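PDB 2BK8: titin heart isoform N2-B from Homo sapiens, which is a giant structural protein of muscle, also called connectin, whose immunoglobulin-like domain here belongs to its M-band region. Local coordinates for residues V19-K24 / A88-K93; Q30-T35 / C75-D80. All blocks are in the same frame, centred on the assembly; numbering follows the deposited sequence.

Contact 1: residues V19-K24 / A88-K93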
ATOM      1  N   VAL A  19      -7.179   4.385  -7.377  1.00 35.35           N
ATOM      2  CA  VAL A  19      -7.549   3.202  -6.576  1.00 39.15           C
ATOM      3  C   VAL A  19      -7.051   3.430  -5.145  1.00 36.73           C
ATOM      4  O   VAL A  19      -6.231   4.331  -4.923  1.00 37.90           O
ATOM      5  CB  VAL A  19      -6.976   1.847  -7.117  1.00 40.91           C
ATOM      6  CG1 VAL A  19      -7.408   1.602  -8.576  1.00 45.02           C
ATOM      7  CG2 VAL A  19      -5.451   1.766  -6.939  1.00 40.49           C
ATOM      8  N   LYS A  20      -7.517   2.626  -4.183  1.00 38.77           N
ATOM      9  CA  LYS A  20      -7.033   2.688  -2.799  1.00 37.78           C
ATOM     10  C   LYS A  20      -6.657   1.310  -2.307  1.00 36.59           C
ATOM     11  O   LYS A  20      -7.236   0.305  -2.762  1.00 35.33           O
ATOM     12  CB  LYS A  20      -8.134   3.257  -1.877  0.50 37.85           C
ATOM     13  CG  LYS A  20      -9.479   2.506  -1.962  0.50 38.04           C
ATOM     14  CD  LYS A  20     -10.443   2.819  -0.800  0.50 40.46           C
ATOM     15  CE  LYS A  20     -11.405   1.647  -0.498  0.50 37.75           C
ATOM     16  NZ  LYS A  20     -11.896   0.931  -1.720  0.50 35.58           N
ATOM     17  N   TYR A  21      -5.712   1.277  -1.368  1.00 36.69           N
ATOM     18  CA  TYR A  21      -5.353   0.073  -0.635  1.00 35.30           C
ATOM     19  C   TYR A  21      -5.437   0.352   0.882  1.00 36.68           C
ATOM     20  O   TYR A  21      -4.919   1.354   1.374  1.00 36.42           O
ATOM     21  CB  TYR A  21      -3.945  -0.440  -1.013  1.00 36.61           C
ATOM     22  CG  TYR A  21      -3.895  -0.880  -2.452  1.00 34.39           C
ATOM     23  CD1 TYR A  21      -4.417  -2.130  -2.850  1.00 34.05           C
ATOM     24  CD2 TYR A  21      -3.398  -0.024  -3.447  1.00 37.10           C
ATOM     25  CE1 TYR A  21      -4.402  -2.517  -4.209  1.00 35.74           C
ATOM     26  CE2 TYR A  21      -3.368  -0.417  -4.754  1.00 37.24           C
ATOM     27  CZ  TYR A  21      -3.890  -1.648  -5.136  1.00 38.50           C
ATOM     28  OH  TYR A  21      -3.875  -1.978  -6.480  1.00 36.76           O
ATOM     29  N   VAL A  22      -6.059  -0.559   1.610  1.00 37.34           N
ATOM     30  CA  VAL A  22      -6.255  -0.392   3.048  1.00 35.60           C
ATOM     31  C   VAL A  22      -5.669  -1.594   3.775  1.00 35.31           C
ATOM     32  O   VAL A  22      -6.052  -2.766   3.513  1.00 36.38           O
ATOM     33  CB  VAL A  22      -7.768  -0.256   3.417  1.00 34.23           C
ATOM     34  CG1 VAL A  22      -7.953  -0.262   4.962  1.00 36.55           C
ATOM     35  CG2 VAL A  22      -8.391   0.975   2.780  1.00 36.95           C
ATOM     36  N   CYS A  23      -4.764  -1.313   4.708  1.00 34.94           N
ATOM     37  CA  CYS A  23      -4.136  -2.372   5.485  1.00 34.26           C
ATOM     38  C   CYS A  23      -4.342  -2.111   6.977  1.00 32.39           C
ATOM     39  O   CYS A  23      -3.873  -1.101   7.520  1.00 34.18           O
ATOM     40  CB  CYS A  23      -2.631  -2.491   5.148  1.00 32.11           C
ATOM     41  SG  CYS A  23      -1.759  -3.830   6.124  1.00 35.24           S
ATOM     42  N   LYS A  24      -5.038  -3.028   7.642  1.00 35.50           N
ATOM     43  CA  LYS A  24      -5.290  -2.911   9.079  1.00 34.52           C
ATOM     44  C   LYS A  24      -4.250  -3.697   9.933  1.00 33.75           C
ATOM     45  O   LYS A  24      -4.011  -4.878   9.689  1.00 34.20           O
ATOM     46  CB  LYS A  24      -6.745  -3.364   9.372  1.00 35.92           C
ATOM     47  CG  LYS A  24      -7.331  -2.902  10.674  1.00 38.24           C
ATOM     48  CD  LYS A  24      -8.788  -3.359  10.782  1.00 36.40           C
ATOM     49  CE  LYS A  24      -9.266  -3.307  12.215  1.00 35.52           C
ATOM     50  NZ  LYS A  24     -10.528  -4.065  12.467  1.00 32.88           N
ATOM     51  N   ALA A  88      -0.624  -6.604  -2.528  1.00 36.89           N
ATOM     52  CA  ALA A  88      -1.789  -6.710  -3.418  1.00 36.44           C
ATOM     53  C   ALA A  88      -1.455  -6.177  -4.817  1.00 37.32           C
ATOM     54  O   ALA A  88      -0.448  -5.491  -4.980  1.00 35.95           O
ATOM     55  CB  ALA A  88      -2.990  -5.960  -2.809  1.00 39.81           C
ATOM     56  N   GLU A  89      -2.289  -6.514  -5.808  1.00 35.76           N
ATOM     57  CA  GLU A  89      -2.038  -6.180  -7.204  1.00 35.39           C
ATOM     58  C   GLU A  89      -2.897  -4.991  -7.634  1.00 33.84           C
ATOM     59  O   GLU A  89      -4.005  -4.771  -7.076  1.00 34.65           O
ATOM     60  CB  GLU A  89      -2.386  -7.382  -8.083  1.00 35.30           C
ATOM     61  CG  GLU A  89      -1.598  -8.640  -7.706  1.00 35.74           C
ATOM     62  CD  GLU A  89      -0.129  -8.469  -8.040  1.00 39.61           C
ATOM     63  OE1 GLU A  89       0.210  -8.321  -9.228  1.00 39.23           O
ATOM     64  OE2 GLU A  89       0.694  -8.446  -7.107  1.00 40.49           O
ATOM     65  N   LEU A  90      -2.422  -4.273  -8.652  1.00 34.24           N
ATOM     66  CA  LEU A  90      -3.206  -3.270  -9.380  1.00 35.34           C
ATOM     67  C   LEU A  90      -3.209  -3.754 -10.835  1.00 32.52           C
ATOM     68  O   LEU A  90      -2.130  -3.988 -11.413  1.00 34.95           O
ATOM     69  CB  LEU A  90      -2.551  -1.873  -9.288  1.00 38.15           C
ATOM     70  CG  LEU A  90      -3.370  -0.647  -9.712  1.00 37.33           C
ATOM     71  CD1 LEU A  90      -2.723   0.659  -9.176  1.00 39.01           C
ATOM     72  CD2 LEU A  90      -3.542  -0.588 -11.209  1.00 41.94           C
ATOM     73  N   PHE A  91      -4.396  -3.990 -11.386  1.00 31.94           N
ATOM     74  CA  PHE A  91      -4.565  -4.383 -12.799  1.00 33.73           C
ATOM     75  C   PHE A  91      -5.100  -3.191 -13.617  1.00 35.29           C
ATOM     76  O   PHE A  91      -6.131  -2.629 -13.270  1.00 34.73           O
ATOM     77  CB  PHE A  91      -5.534  -5.574 -12.953  1.00 34.81           C
ATOM     78  CG  PHE A  91      -5.355  -6.669 -11.913  1.00 35.66           C
ATOM     79  CD1 PHE A  91      -4.278  -7.562 -11.980  1.00 34.65           C
ATOM     80  CD2 PHE A  91      -6.300  -6.834 -10.907  1.00 34.55           C
ATOM     81  CE1 PHE A  91      -4.127  -8.569 -11.012  1.00 36.51           C
ATOM     82  CE2 PHE A  91      -6.159  -7.841  -9.940  1.00 36.48           C
ATOM     83  CZ  PHE A  91      -5.080  -8.710 -10.001  1.00 36.44           C
ATOM     84  N   VAL A  92      -4.388  -2.841 -14.694  1.00 34.79           N
ATOM     85  CA  VAL A  92      -4.842  -1.883 -15.736  1.00 35.76           C
ATOM     86  C   VAL A  92      -5.123  -2.579 -17.089  1.00 36.47           C
ATOM     87  O   VAL A  92      -4.306  -3.376 -17.567  1.00 39.03           O
ATOM     88  CB  VAL A  92      -3.788  -0.739 -15.935  1.00 34.13           C
ATOM     89  CG1 VAL A  92      -4.274   0.317 -16.976  1.00 35.26           C
ATOM     90  CG2 VAL A  92      -3.439  -0.068 -14.612  1.00 37.89           C
ATOM     91  N   LYS A  93      -6.256  -2.263 -17.715  1.00 36.56           N
ATOM     92  CA  LYS A  93      -6.624  -2.815 -19.041  1.00 37.44           C
ATOM     93  C   LYS A  93      -5.545  -2.547 -20.102  1.00 35.26           C
ATOM     94  O   LYS A  93      -5.049  -1.436 -20.193  1.00 36.47           O
ATOM     95  CB  LYS A  93      -7.977  -2.256 -19.502  1.00 38.77           C
ATOM     96  CG  LYS A  93      -8.493  -2.881 -20.785  1.00 40.78           C
ATOM     97  CD  LYS A  93     -10.016  -2.829 -20.841  1.00 42.70           C
ATOM     98  CE  LYS A  93     -10.583  -3.744 -21.934  1.00 41.74           C
ATOM     99  NZ  LYS A  93     -10.491  -3.144 -23.307  1.00 45.50           N
TER
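Y21 reaches across from strand 19-24 to strand 88-92, its hydroxyl ending at the carbonyl of E89. The two strands run almost antiparallel, at 172°, yet their axes approach no closer than 9.5 Å. That spacing is too wide for backbone pairing: they belong to the two facing sheets of an immunoglobulin β-sandwich, and side chains fill the distance between them.

The first bond of Y21 points toward strand 88-92, and CG anti to the carbonyl carbon (chi1 -65°) lets the ring carry its OH to E89. Y21 OH donates to E89 O at 2.9 Å; the hydroxyl stands above the carbonyl plane, 46° out of it, so the bond does not lie on a lone pair. E89 O and L90 CB both lie at the ring's edge, near its plane, and L90 CB is only 3.1 Å from Y21 OH. The L90 side chain crosses the tyrosine at about a right angle. Further back along the ring, Y21 CE1 meets A88 CB obliquely at 4.0 Å. Two residues earlier on the same strand, V19 CG2 touches L90 CD1 at 3.7 Å.

The side chain of E89 leaves on the far side of its strand, and its carboxylate is held by T72 and R96; the ring of Y73 meets that of Y21. The contact is thus mainly apolar, with one phenol proton satisfied by a main-chain carbonyl, which lets a polar hydroxyl be buried between the sheets.

Contact 2: residues Q30-T35 / C75-D80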
ATOM      1  N   GLN A  30       3.345   2.822  19.817  1.00 35.90           N
ATOM      2  CA  GLN A  30       3.984   4.122  19.587  1.00 33.52           C
ATOM      3  C   GLN A  30       5.231   4.059  18.712  1.00 33.00           C
ATOM      4  O   GLN A  30       5.670   5.096  18.213  1.00 31.75           O
ATOM      5  CB  GLN A  30       4.283   4.873  20.909  1.00 36.64           C
ATOM      6  CG  GLN A  30       5.367   4.259  21.819  1.00 42.01           C
ATOM      7  CD  GLN A  30       6.796   4.715  21.486  1.00 45.20           C
ATOM      8  OE1 GLN A  30       7.051   5.895  21.234  1.00 47.77           O
ATOM      9  NE2 GLN A  30       7.732   3.774  21.504  1.00 46.59           N
ATOM     10  N   SER A  31       5.811   2.871  18.538  1.00 31.61           N
ATOM     11  CA  SER A  31       6.999   2.745  17.683  1.00 33.46           C
ATOM     12  C   SER A  31       6.702   2.304  16.231  1.00 34.12           C
ATOM     13  O   SER A  31       7.605   2.281  15.378  1.00 33.82           O
ATOM     14  CB  SER A  31       8.063   1.845  18.346  1.00 35.79           C
ATOM     15  OG  SER A  31       7.767   0.474  18.161  1.00 36.03           O
ATOM     16  N   THR A  32       5.441   1.976  15.935  1.00 34.56           N
ATOM     17  CA  THR A  32       5.053   1.491  14.612  1.00 36.22           C
ATOM     18  C   THR A  32       5.277   2.549  13.512  1.00 35.31           C
ATOM     19  O   THR A  32       4.801   3.675  13.651  1.00 35.14           O
ATOM     20  CB  THR A  32       3.576   1.039  14.614  1.00 35.33           C
ATOM     21  OG1 THR A  32       3.386   0.064  15.649  1.00 31.47           O
ATOM     22  CG2 THR A  32       3.192   0.438  13.271  1.00 39.43           C
ATOM     23  N   GLN A  33       6.010   2.182  12.450  1.00 36.63           N
ATOM     24  CA  GLN A  33       6.242   3.023  11.245  1.00 38.21           C
ATOM     25  C   GLN A  33       5.842   2.234   9.982  1.00 36.59           C
ATOM     26  O   GLN A  33       6.194   1.068   9.840  1.00 34.75           O
ATOM     27  CB  GLN A  33       7.716   3.482  11.128  1.00 38.54           C
ATOM     28  CG  GLN A  33       8.038   4.249   9.804  1.00 42.58           C
ATOM     29  CD  GLN A  33       9.520   4.556   9.605  1.00 45.01           C
ATOM     30  OE1 GLN A  33      10.329   3.660   9.309  1.00 49.51           O
ATOM     31  NE2 GLN A  33       9.883   5.834   9.752  1.00 49.74           N
ATOM     32  N   VAL A  34       5.150   2.887   9.043  1.00 35.81           N
ATOM     33  CA  VAL A  34       4.647   2.199   7.836  1.00 35.23           C
ATOM     34  C   VAL A  34       5.274   2.800   6.598  1.00 35.43           C
ATOM     35  O   VAL A  34       5.382   4.029   6.506  1.00 32.68           O
ATOM     36  CB  VAL A  34       3.113   2.370   7.700  1.00 35.77           C
ATOM     37  CG1 VAL A  34       2.587   1.768   6.361  1.00 35.63           C
ATOM     38  CG2 VAL A  34       2.413   1.769   8.894  1.00 38.33           C
ATOM     39  N   THR A  35       5.746   1.940   5.690  1.00 32.96           N
ATOM     40  CA  THR A  35       6.286   2.405   4.396  1.00 34.86           C
ATOM     41  C   THR A  35       5.661   1.557   3.280  1.00 36.76           C
ATOM     42  O   THR A  35       5.629   0.318   3.362  1.00 34.16           O
ATOM     43  CB  THR A  35       7.848   2.271   4.338  1.00 34.34           C
ATOM     44  OG1 THR A  35       8.452   2.929   5.469  1.00 34.79           O
ATOM     45  CG2 THR A  35       8.423   2.883   3.053  1.00 36.84           C
ATOM     46  N   CYS A  75       2.777  -3.123   1.640  1.00 33.87           N
ATOM     47  CA  CYS A  75       2.727  -2.296   2.866  1.00 32.14           C
ATOM     48  C   CYS A  75       3.672  -2.945   3.864  1.00 33.68           C
ATOM     49  O   CYS A  75       3.439  -4.093   4.309  1.00 35.24           O
ATOM     50  CB  CYS A  75       1.309  -2.274   3.452  1.00 33.00           C
ATOM     51  SG  CYS A  75       1.132  -1.289   4.984  1.00 36.58           S
ATOM     52  N   LYS A  76       4.762  -2.243   4.177  1.00 32.41           N
ATOM     53  CA  LYS A  76       5.759  -2.726   5.159  1.00 33.19           C
ATOM     54  C   LYS A  76       5.627  -2.049   6.532  1.00 34.11           C
ATOM     55  O   LYS A  76       5.707  -0.822   6.665  1.00 33.12           O
ATOM     56  CB  LYS A  76       7.216  -2.599   4.613  1.00 33.03           C
ATOM     57  CG  LYS A  76       8.279  -3.158   5.575  1.00 35.37           C
ATOM     58  CD  LYS A  76       9.677  -2.982   4.979  1.00 38.49           C
ATOM     59  CE  LYS A  76      10.754  -3.380   5.970  1.00 40.81           C
ATOM     60  NZ  LYS A  76      11.985  -3.926   5.306  1.00 44.16           N
ATOM     61  N   VAL A  77       5.472  -2.870   7.573  1.00 33.77           N
ATOM     62  CA  VAL A  77       5.251  -2.368   8.932  1.00 36.11           C
ATOM     63  C   VAL A  77       6.389  -2.765   9.857  1.00 34.89           C
ATOM     64  O   VAL A  77       6.774  -3.925   9.899  1.00 36.06           O
ATOM     65  CB  VAL A  77       3.871  -2.811   9.485  1.00 31.73           C
ATOM     66  CG1 VAL A  77       3.473  -1.894  10.553  1.00 32.44           C
ATOM     67  CG2 VAL A  77       2.796  -2.677   8.353  1.00 37.00           C
ATOM     68  N   VAL A  78       6.962  -1.783  10.550  1.00 35.63           N
ATOM     69  CA  VAL A  78       8.136  -2.010  11.409  1.00 35.10           C
ATOM     70  C   VAL A  78       7.926  -1.345  12.756  1.00 36.78           C
ATOM     71  O   VAL A  78       7.506  -0.186  12.818  1.00 32.35           O
ATOM     72  CB  VAL A  78       9.445  -1.441  10.769  1.00 34.55           C
ATOM     73  CG1 VAL A  78      10.650  -1.653  11.667  1.00 37.54           C
ATOM     74  CG2 VAL A  78       9.698  -2.070   9.421  1.00 35.83           C
ATOM     75  N   ASN A  79       8.196  -2.096  13.824  1.00 36.65           N
ATOM     76  CA  ASN A  79       8.373  -1.525  15.167  1.00 39.43           C
ATOM     77  C   ASN A  79       9.595  -2.022  15.914  1.00 38.83           C
ATOM     78  O   ASN A  79      10.497  -2.609  15.317  1.00 38.55           O
ATOM     79  CB  ASN A  79       7.101  -1.601  16.031  1.00 40.15           C
ATOM     80  CG  ASN A  79       6.737  -3.005  16.465  1.00 43.26           C
ATOM     81  OD1 ASN A  79       7.341  -3.999  16.051  1.00 46.23           O
ATOM     82  ND2 ASN A  79       5.716  -3.089  17.311  1.00 42.72           N
ATOM     83  N   ASP A  80       9.598  -1.777  17.226  1.00 38.62           N
ATOM     84  CA  ASP A  80      10.710  -2.090  18.133  1.00 39.31           C
ATOM     85  C   ASP A  80      10.882  -3.581  18.397  1.00 39.73           C
ATOM     86  O   ASP A  80      11.835  -3.997  19.084  1.00 40.87           O
ATOM     87  CB  ASP A  80      10.487  -1.365  19.463  1.00 38.14           C
ATOM     88  CG  ASP A  80      10.894   0.105  19.420  1.00 36.71           C
ATOM     89  OD1 ASP A  80      11.453   0.572  18.405  1.00 36.94           O
ATOM     90  OD2 ASP A  80      10.675   0.796  20.435  1.00 39.79           O
TER
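S31 packs against N79 and D80 just beyond the paired ends of two antiparallel neighbours, strands 33-38 and 71-78, C and F of the immunoglobulin I-set fold. Followed outward, S31 CB comes first against the D80 carboxylate, 3.5 Å from D80 CG and nearly as far from each oxygen, which indicates that the group turns its flat side to the methylene. The tip, S31 OG, lies between backbone N and carbonyl carbon (chi1 81°); from there it accepts the D80 N-H at 3.0 Å, with an angle of 147° at the hydrogen, and brushes N79 CB. An alanine here would remove that acceptor, and the D80 amide would probably be left without this mate and its carboxylate freer to turn.

Deeper in, the ladder is regular: Q33 with V78 and T35 with K76 are hydrogen-bonded pairs, each exchanging two backbone bonds, and V34 with V77 is the non-hydrogen-bonded pair between them. V34 and V77 lie side by side on the face that meets I25 of the other sheet. T32 extends this apolar row, its CG2 lying 3.6 Å from V77 CG1, while its hydroxyl bonds to D29 N. At the inner end, V34 CG1 rests 3.7 Å from C75 SG.

In the fold
Contact 1 joins the two sheets of the sandwich, from strand 19-26 across to strand 83-92, whereas contact 2 lies within one sheet, between strands 33-38 and 71-78. Their centres are 20 Å apart, on opposite sides of the chain's centre. Along the sequence the segments come in the order 19-24, 30-35, 75-80, 88-93, and the pair making contact 2 is enclosed by the pair making contact 1. Strands 71-78 and 83-92 are neighbours in the same sheet, which links the two regions. They also touch directly in the core, where C23 CB packs 4.0 Å from C75 SG. Both pairings join segments far apart in sequence, one across the sandwich and one within a sheet, as expected for an immunoglobulin fold.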